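Local coordinates for PnpC (Pseudomonas putida, PDB 3N9T), which probably opens the ring of hydroxyquinol between its neighbouring hydroxyls, as a ferric-iron intradiol dioxygenase (EC 1.13.11.37), at residues A[213-218]-A[234-239]; A[72-77]-A[200-205]. One frame throughout, in Å; residues are numbered along the deposited sequence.

Contact 1. Residues A[213-218]-A[234-239]; sequences AWRPAH and HLFNSD. With FE (Fe (III) ion), chain D.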
ATOM      1  N   ALA A 213     -12.802  -7.874 -15.610  1.00 17.33           N
ATOM      2  CA  ALA A 213     -11.375  -7.731 -15.831  1.00 17.99           C
ATOM      3  C   ALA A 213     -11.011  -7.380 -17.281  1.00 18.02           C
ATOM      4  O   ALA A 213      -9.868  -7.623 -17.695  1.00 19.78           O
ATOM      5  CB  ALA A 213     -10.636  -9.031 -15.354  1.00 16.59           C
ATOM      6  N   TRP A 214     -11.947  -6.828 -18.071  1.00 18.12           N
ATOM      7  CA  TRP A 214     -11.665  -6.630 -19.510  1.00 18.84           C
ATOM      8  C   TRP A 214     -11.055  -5.288 -19.838  1.00 18.67           C
ATOM      9  O   TRP A 214     -11.485  -4.233 -19.334  1.00 18.36           O
ATOM     10  CB  TRP A 214     -12.891  -6.827 -20.412  1.00 19.05           C
ATOM     11  CG  TRP A 214     -13.404  -8.222 -20.434  1.00 20.18           C
ATOM     12  CD1 TRP A 214     -14.274  -8.774 -19.551  1.00 24.59           C
ATOM     13  CD2 TRP A 214     -13.065  -9.253 -21.359  1.00 23.12           C
ATOM     14  NE1 TRP A 214     -14.504 -10.090 -19.867  1.00 26.27           N
ATOM     15  CE2 TRP A 214     -13.786 -10.410 -20.980  1.00 25.40           C
ATOM     16  CE3 TRP A 214     -12.268  -9.309 -22.512  1.00 25.05           C
ATOM     17  CZ2 TRP A 214     -13.733 -11.594 -21.701  1.00 26.19           C
ATOM     18  CZ3 TRP A 214     -12.206 -10.491 -23.212  1.00 23.89           C
ATOM     19  CH2 TRP A 214     -12.891 -11.635 -22.781  1.00 25.55           C
ATOM     20  N   ARG A 215     -10.122  -5.328 -20.776  1.00 17.68           N
ATOM     21  CA  ARG A 215      -9.806  -4.139 -21.556  1.00 17.26           C
ATOM     22  C   ARG A 215     -10.524  -4.068 -22.904  1.00 16.08           C
ATOM     23  O   ARG A 215     -10.592  -5.074 -23.609  1.00 15.79           O
ATOM     24  CB  ARG A 215      -8.341  -4.071 -21.786  1.00 17.34           C
ATOM     25  CG  ARG A 215      -7.613  -4.183 -20.432  1.00 20.79           C
ATOM     26  CD  ARG A 215      -6.494  -3.206 -20.337  1.00 21.58           C
ATOM     27  NE  ARG A 215      -6.910  -1.845 -20.628  1.00 18.55           N
ATOM     28  CZ  ARG A 215      -6.096  -0.958 -21.162  1.00 21.00           C
ATOM     29  NH1 ARG A 215      -4.849  -1.299 -21.420  1.00 21.48           N
ATOM     30  NH2 ARG A 215      -6.501   0.270 -21.416  1.00 17.00           N
ATOM     31  N   PRO A 216     -11.040  -2.884 -23.262  1.00 15.09           N
ATOM     32  CA  PRO A 216     -11.488  -2.731 -24.657  1.00 15.39           C
ATOM     33  C   PRO A 216     -10.352  -2.927 -25.655  1.00 15.77           C
ATOM     34  O   PRO A 216      -9.198  -2.629 -25.350  1.00 14.58           O
ATOM     35  CB  PRO A 216     -11.964  -1.279 -24.744  1.00 14.63           C
ATOM     36  CG  PRO A 216     -11.325  -0.585 -23.571  1.00 13.34           C
ATOM     37  CD  PRO A 216     -11.001  -1.597 -22.526  1.00 14.36           C
ATOM     38  N   ALA A 217     -10.710  -3.385 -26.859  1.00 14.89           N
ATOM     39  CA  ALA A 217      -9.749  -3.584 -27.956  1.00 15.02           C
ATOM     40  C   ALA A 217      -8.947  -2.320 -28.268  1.00 14.13           C
ATOM     41  O   ALA A 217      -9.485  -1.218 -28.273  1.00 13.59           O
ATOM     42  CB  ALA A 217     -10.497  -4.114 -29.217  1.00 13.69           C
ATOM     43  N   HIS A 218      -7.634  -2.470 -28.434  1.00 14.97           N
ATOM     44  CA  HIS A 218      -6.794  -1.310 -28.722  1.00 16.37           C
ATOM     45  C   HIS A 218      -5.551  -1.638 -29.477  1.00 16.30           C
ATOM     46  O   HIS A 218      -5.071  -2.772 -29.415  1.00 14.56           O
ATOM     47  CB  HIS A 218      -6.366  -0.587 -27.443  1.00 16.37           C
ATOM     48  CG  HIS A 218      -5.692  -1.479 -26.428  1.00 19.93           C
ATOM     49  ND1 HIS A 218      -6.399  -2.253 -25.540  1.00 16.10           N
ATOM     50  CD2 HIS A 218      -4.379  -1.689 -26.148  1.00 20.24           C
ATOM     51  CE1 HIS A 218      -5.543  -2.924 -24.770  1.00 22.76           C
ATOM     52  NE2 HIS A 218      -4.310  -2.607 -25.123  1.00 26.90           N
ATOM     53  N   HIS A 234      -2.822   4.912 -26.814  1.00 12.98           N
ATOM     54  CA  HIS A 234      -3.557   3.692 -27.324  1.00 15.24           C
ATOM     55  C   HIS A 234      -4.591   4.297 -28.294  1.00 15.19           C
ATOM     56  O   HIS A 234      -5.053   5.440 -28.050  1.00 14.43           O
ATOM     57  CB  HIS A 234      -4.457   3.060 -26.235  1.00 15.11           C
ATOM     58  CG  HIS A 234      -3.765   2.434 -25.072  1.00 19.36           C
ATOM     59  ND1 HIS A 234      -4.274   1.332 -24.426  1.00 25.67           N
ATOM     60  CD2 HIS A 234      -2.662   2.790 -24.390  1.00 17.53           C
ATOM     61  CE1 HIS A 234      -3.499   1.035 -23.403  1.00 23.25           C
ATOM     62  NE2 HIS A 234      -2.527   1.916 -23.362  1.00 22.31           N
ATOM     63  N   LEU A 235      -4.974   3.565 -29.358  1.00 13.65           N
ATOM     64  CA  LEU A 235      -6.194   3.895 -30.175  1.00 13.76           C
ATOM     65  C   LEU A 235      -7.177   2.791 -29.865  1.00 13.00           C
ATOM     66  O   LEU A 235      -6.844   1.577 -29.982  1.00 10.69           O
ATOM     67  CB  LEU A 235      -5.888   3.853 -31.691  1.00 13.32           C
ATOM     68  CG  LEU A 235      -5.016   5.041 -32.144  1.00 14.39           C
ATOM     69  CD1 LEU A 235      -5.092   5.107 -33.708  1.00 12.33           C
ATOM     70  CD2 LEU A 235      -5.503   6.435 -31.492  1.00 14.39           C
ATOM     71  N   PHE A 236      -8.352   3.146 -29.384  1.00 12.94           N
ATOM     72  CA  PHE A 236      -9.307   2.117 -28.936  1.00 13.07           C
ATOM     73  C   PHE A 236     -10.384   1.974 -29.994  1.00 14.64           C
ATOM     74  O   PHE A 236     -10.851   3.005 -30.483  1.00 14.46           O
ATOM     75  CB  PHE A 236     -10.024   2.568 -27.654  1.00 13.04           C
ATOM     76  CG  PHE A 236      -9.105   2.663 -26.448  1.00 13.67           C
ATOM     77  CD1 PHE A 236      -8.889   1.547 -25.674  1.00  8.29           C
ATOM     78  CD2 PHE A 236      -8.435   3.857 -26.137  1.00 12.64           C
ATOM     79  CE1 PHE A 236      -8.041   1.598 -24.571  1.00 13.98           C
ATOM     80  CE2 PHE A 236      -7.580   3.897 -25.047  1.00 14.70           C
ATOM     81  CZ  PHE A 236      -7.402   2.760 -24.274  1.00 13.19           C
ATOM     82  N   ASN A 237     -10.843   0.732 -30.271  1.00 15.34           N
ATOM     83  CA  ASN A 237     -11.945   0.520 -31.237  1.00 16.38           C
ATOM     84  C   ASN A 237     -13.229   1.209 -30.738  1.00 17.06           C
ATOM     85  O   ASN A 237     -13.733   0.908 -29.661  1.00 16.67           O
ATOM     86  CB  ASN A 237     -12.291  -0.972 -31.489  1.00 17.03           C
ATOM     87  CG  ASN A 237     -11.065  -1.845 -31.847  1.00 21.29           C
ATOM     88  OD1 ASN A 237      -9.910  -1.488 -31.575  1.00 16.97           O
ATOM     89  ND2 ASN A 237     -11.334  -3.037 -32.367  1.00 21.81           N
ATOM     90  N   SER A 238     -13.784   2.059 -31.567  1.00 17.95           N
ATOM     91  CA  SER A 238     -15.037   2.791 -31.251  1.00 22.90           C
ATOM     92  C   SER A 238     -16.210   1.917 -30.831  1.00 23.49           C
ATOM     93  O   SER A 238     -17.166   2.362 -30.146  1.00 25.34           O
ATOM     94  CB  SER A 238     -15.542   3.456 -32.541  1.00 22.18           C
ATOM     95  OG  SER A 238     -15.277   4.796 -32.412  1.00 31.73           O
ATOM     96  N   ASP A 239     -16.223   0.706 -31.279  1.00 23.49           N
ATOM     97  CA  ASP A 239     -17.462   0.015 -31.011  1.00 27.71           C
ATOM     98  C   ASP A 239     -17.454  -0.907 -29.806  1.00 26.16           C
ATOM     99  O   ASP A 239     -18.361  -1.734 -29.662  1.00 27.39           O
ATOM    100  CB  ASP A 239     -17.948  -0.661 -32.318  1.00 28.23           C
ATOM    101  CG  ASP A 239     -18.388   0.388 -33.365  1.00 32.27           C
ATOM    102  OD1 ASP A 239     -19.142   1.329 -32.940  1.00 36.12           O
ATOM    103  OD2 ASP A 239     -17.942   0.322 -34.568  1.00 33.51           O
TER
HETATM  104 FE    FE D 292      -2.640  -3.474 -24.532  1.00 40.62          FE
HETATM  105  O   HOH W   1      -1.440  -3.172 -22.807  1.00 41.05           O
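H218 and H234 run alongside each other in the same direction, with ND1 of H234 over one face of the H218 ring, offset toward its rim and 3.5 Å from CD2. The ring planes are inclined by 33°. F236 completes an aromatic cluster: its CD1 comes to 3.7 Å from CB of H218. R215 crosses H234 at about a right angle; its NH1 lies at the edge of that imidazole, near the ring plane, 3.3 Å from CE1, while NH2 meets the edge of the F236 ring and is also salt-bridged to D246. Between the backbones, H218 and F236 form an antiparallel non-hydrogen-bonded pair in the hairpin of strands 214-224 and 231-237. Next to it N237 N donates to A217 O at 3.1 Å. With chi1 of 54°, CG of H218 sits between the backbone N and the carbonyl carbon; from there ND1 gives a nearly straight bond (173°) to P216 O, 2.8 Å away and in the ring plane. That bond places the proton on ND1 and fixes the imidazole's rotation, leaving NE2 to bind the ferric iron at 2.0 Å, so the P216 carbonyl is a second-shell group that orients the iron ligand H218 and probably strengthens it as a donor.

Contact 2. Residues A[72-77]-A[200-205]; sequences RQEFIL and GPVGEM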
ATOM      1  N   ARG A  72       5.336 -10.976 -13.936  1.00 33.42           N
ATOM      2  CA  ARG A  72       4.127 -10.598 -13.204  1.00 30.63           C
ATOM      3  C   ARG A  72       4.435  -9.531 -12.145  1.00 28.03           C
ATOM      4  O   ARG A  72       5.214  -9.761 -11.192  1.00 25.45           O
ATOM      5  CB  ARG A  72       3.468 -11.848 -12.568  1.00 31.04           C
ATOM      6  CG  ARG A  72       2.128 -11.565 -11.870  1.00 32.03           C
ATOM      7  CD  ARG A  72       1.060 -11.168 -12.860  1.00 32.26           C
ATOM      8  NE  ARG A  72      -0.205 -11.150 -12.133  1.00 34.10           N
ATOM      9  CZ  ARG A  72      -1.026 -12.187 -12.043  1.00 33.39           C
ATOM     10  NH1 ARG A  72      -0.730 -13.328 -12.700  1.00 36.19           N
ATOM     11  NH2 ARG A  72      -2.146 -12.081 -11.341  1.00 28.52           N
ATOM     12  N   GLN A  73       3.791  -8.380 -12.297  1.00 24.25           N
ATOM     13  CA  GLN A  73       3.963  -7.349 -11.301  1.00 22.47           C
ATOM     14  C   GLN A  73       2.558  -7.028 -10.777  1.00 20.32           C
ATOM     15  O   GLN A  73       1.834  -6.225 -11.369  1.00 18.81           O
ATOM     16  CB  GLN A  73       4.638  -6.137 -11.951  1.00 22.92           C
ATOM     17  CG  GLN A  73       5.854  -5.593 -11.200  1.00 22.63           C
ATOM     18  CD  GLN A  73       5.541  -5.286  -9.751  1.00 25.88           C
ATOM     19  OE1 GLN A  73       6.451  -5.283  -8.884  1.00 23.82           O
ATOM     20  NE2 GLN A  73       4.253  -5.050  -9.458  1.00 13.23           N
ATOM     21  N   GLU A  74       2.183  -7.650  -9.665  1.00 17.95           N
ATOM     22  CA  GLU A  74       0.814  -7.524  -9.155  1.00 17.70           C
ATOM     23  C   GLU A  74       0.618  -6.120  -8.561  1.00 16.82           C
ATOM     24  O   GLU A  74      -0.507  -5.602  -8.540  1.00 15.27           O
ATOM     25  CB  GLU A  74       0.502  -8.594  -8.089  1.00 15.93           C
ATOM     26  CG  GLU A  74      -1.044  -8.714  -7.749  1.00 18.97           C
ATOM     27  CD  GLU A  74      -1.891  -9.421  -8.823  1.00 19.33           C
ATOM     28  OE1 GLU A  74      -1.357  -9.638  -9.922  1.00 22.69           O
ATOM     29  OE2 GLU A  74      -3.079  -9.759  -8.587  1.00 13.98           O
ATOM     30  N   PHE A  75       1.685  -5.530  -8.007  1.00 16.33           N
ATOM     31  CA  PHE A  75       1.529  -4.135  -7.490  1.00 16.80           C
ATOM     32  C   PHE A  75       1.198  -3.142  -8.613  1.00 14.64           C
ATOM     33  O   PHE A  75       0.405  -2.217  -8.407  1.00 13.59           O
ATOM     34  CB  PHE A  75       2.687  -3.604  -6.597  1.00 15.96           C
ATOM     35  CG  PHE A  75       2.397  -3.803  -5.118  1.00 17.71           C
ATOM     36  CD1 PHE A  75       3.092  -4.759  -4.396  1.00 13.70           C
ATOM     37  CD2 PHE A  75       1.327  -3.095  -4.472  1.00 11.74           C
ATOM     38  CE1 PHE A  75       2.753  -5.063  -3.057  1.00 14.77           C
ATOM     39  CE2 PHE A  75       1.015  -3.351  -3.129  1.00 17.43           C
ATOM     40  CZ  PHE A  75       1.711  -4.337  -2.405  1.00 12.79           C
ATOM     41  N   ILE A  76       1.854  -3.294  -9.774  1.00 14.13           N
ATOM     42  CA  ILE A  76       1.542  -2.450 -10.928  1.00 13.16           C
ATOM     43  C   ILE A  76       0.099  -2.714 -11.354  1.00 14.34           C
ATOM     44  O   ILE A  76      -0.673  -1.787 -11.594  1.00 13.02           O
ATOM     45  CB  ILE A  76       2.513  -2.699 -12.076  1.00 15.38           C
ATOM     46  CG1 ILE A  76       3.925  -2.252 -11.647  1.00 14.49           C
ATOM     47  CG2 ILE A  76       2.032  -1.973 -13.388  1.00 12.45           C
ATOM     48  CD1 ILE A  76       4.994  -2.250 -12.792  1.00 22.94           C
ATOM     49  N   LEU A  77      -0.278  -3.984 -11.427  1.00 14.02           N
ATOM     50  CA  LEU A  77      -1.659  -4.305 -11.769  1.00 16.20           C
ATOM     51  C   LEU A  77      -2.636  -3.698 -10.783  1.00 14.72           C
ATOM     52  O   LEU A  77      -3.701  -3.253 -11.186  1.00 15.97           O
ATOM     53  CB  LEU A  77      -1.833  -5.845 -11.843  1.00 15.04           C
ATOM     54  CG  LEU A  77      -3.119  -6.295 -12.489  1.00 16.25           C
ATOM     55  CD1 LEU A  77      -3.225  -5.740 -13.924  1.00 17.11           C
ATOM     56  CD2 LEU A  77      -2.942  -7.840 -12.602  1.00 19.67           C
ATOM     57  N   GLY A 200      -4.695 -13.538  -9.125  1.00 20.34           N
ATOM     58  CA  GLY A 200      -3.990 -13.057  -7.953  1.00 18.84           C
ATOM     59  C   GLY A 200      -4.924 -12.238  -7.080  1.00 17.25           C
ATOM     60  O   GLY A 200      -6.142 -12.210  -7.302  1.00 16.36           O
ATOM     61  N   PRO A 201      -4.349 -11.521  -6.103  1.00 17.85           N
ATOM     62  CA  PRO A 201      -5.166 -10.604  -5.267  1.00 15.80           C
ATOM     63  C   PRO A 201      -5.953  -9.563  -6.042  1.00 15.91           C
ATOM     64  O   PRO A 201      -7.086  -9.244  -5.647  1.00 16.02           O
ATOM     65  CB  PRO A 201      -4.145  -9.947  -4.326  1.00 16.06           C
ATOM     66  CG  PRO A 201      -2.900 -10.865  -4.398  1.00 18.12           C
ATOM     67  CD  PRO A 201      -2.931 -11.639  -5.660  1.00 15.63           C
ATOM     68  N   VAL A 202      -5.419  -9.009  -7.122  1.00 14.83           N
ATOM     69  CA  VAL A 202      -6.231  -8.003  -7.890  1.00 15.93           C
ATOM     70  C   VAL A 202      -7.548  -8.679  -8.359  1.00 16.38           C
ATOM     71  O   VAL A 202      -8.616  -8.124  -8.229  1.00 14.27           O
ATOM     72  CB  VAL A 202      -5.422  -7.458  -9.070  1.00 16.72           C
ATOM     73  CG1 VAL A 202      -6.293  -6.717 -10.092  1.00 13.86           C
ATOM     74  CG2 VAL A 202      -4.256  -6.548  -8.506  1.00 17.09           C
ATOM     75  N   GLY A 203      -7.453  -9.929  -8.820  1.00 14.97           N
ATOM     76  CA  GLY A 203      -8.685 -10.662  -9.231  1.00 17.14           C
ATOM     77  C   GLY A 203      -9.689 -10.765  -8.110  1.00 17.00           C
ATOM     78  O   GLY A 203     -10.897 -10.654  -8.332  1.00 18.74           O
ATOM     79  N   GLU A 204      -9.196 -10.920  -6.871  1.00 18.28           N
ATOM     80  CA  GLU A 204     -10.083 -10.987  -5.701  1.00 18.54           C
ATOM     81  C   GLU A 204     -10.766  -9.698  -5.421  1.00 18.23           C
ATOM     82  O   GLU A 204     -11.973  -9.675  -5.123  1.00 17.09           O
ATOM     83  CB  GLU A 204      -9.326 -11.339  -4.432  1.00 19.55           C
ATOM     84  CG  GLU A 204      -8.950 -12.784  -4.312  1.00 25.46           C
ATOM     85  CD  GLU A 204      -8.012 -12.995  -3.102  1.00 32.32           C
ATOM     86  OE1 GLU A 204      -8.058 -12.175  -2.117  1.00 32.73           O
ATOM     87  OE2 GLU A 204      -7.213 -13.944  -3.169  1.00 32.32           O
ATOM     88  N   MET A 205      -9.995  -8.605  -5.462  1.00 16.45           N
ATOM     89  CA  MET A 205     -10.567  -7.295  -5.306  1.00 14.43           C
ATOM     90  C   MET A 205     -11.637  -6.997  -6.397  1.00 13.77           C
ATOM     91  O   MET A 205     -12.726  -6.504  -6.086  1.00 13.36           O
ATOM     92  CB  MET A 205      -9.432  -6.239  -5.366  1.00 13.90           C
ATOM     93  CG  MET A 205      -9.963  -4.744  -5.291  1.00 16.46           C
ATOM     94  SD  MET A 205      -8.581  -3.642  -5.704  1.00 21.51           S
ATOM     95  CE  MET A 205      -8.748  -3.744  -7.539  1.00 19.27           C
TER
HETATM   96  O   HOH W   2      -4.799 -10.864 -10.274  1.00 12.27           O
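E74 reaches helix 201-209 because its CG stands anti to the backbone N (chi1 -167°) and the chain then bends at chi2, which brings the carboxylate to the first turn. There OE2 accepts from V202 N at 2.9 Å, on its anti side and 19° out of the carboxylate plane, with an N-H...O angle of 159°. The same oxygen receives a hydrogen bond from a water at 2.7 Å, and that water accepts from G200 N and G203 N; E74 thus serves the amides of this helix start both directly and through water, where the helix dipole would favour a negative charge. The other oxygen, OE1, is gripped by NE and NH2 of R72, each 2.9 Å away, in a side-on salt bridge to that one oxygen, NE lying nearly along its C-O axis. R72 NH2 also pairs with D199, just before G200, the N-cap residue. Beyond the polar end, V202 CG2 packs at 3.7 Å from CD of E74, and V202 CG1 meets CG of L77 at 4.0 Å. The contact therefore sets the first turn of helix 74-81 against that of helix 201-209; V202 continues onto L78 and T81 of the former, while P201 rests on F59 and T63 of helix 50-65.

Contact 2 joins the helical N-terminal part to the start of helix 201-209, and that helix leads along the chain into strand 214-224, where contact 1 begins. Their centres are 20 Å apart and their nearest atoms about 7 Å, so the two do not touch. Contact 1 belongs to the iron site itself: Y160, Y194 and H220 share the metal with H218. Contact 2 stands back from it, the L77 side chain being about 9 Å from that of Y194; its segments also carry F75 and E204 of the phospholipid pocket, and the P201 side chain is about 7 Å from the bound phospholipid. Citrate, probably from the crystallisation liquor, is bound about 3 Å from the R215 and L77 side chains.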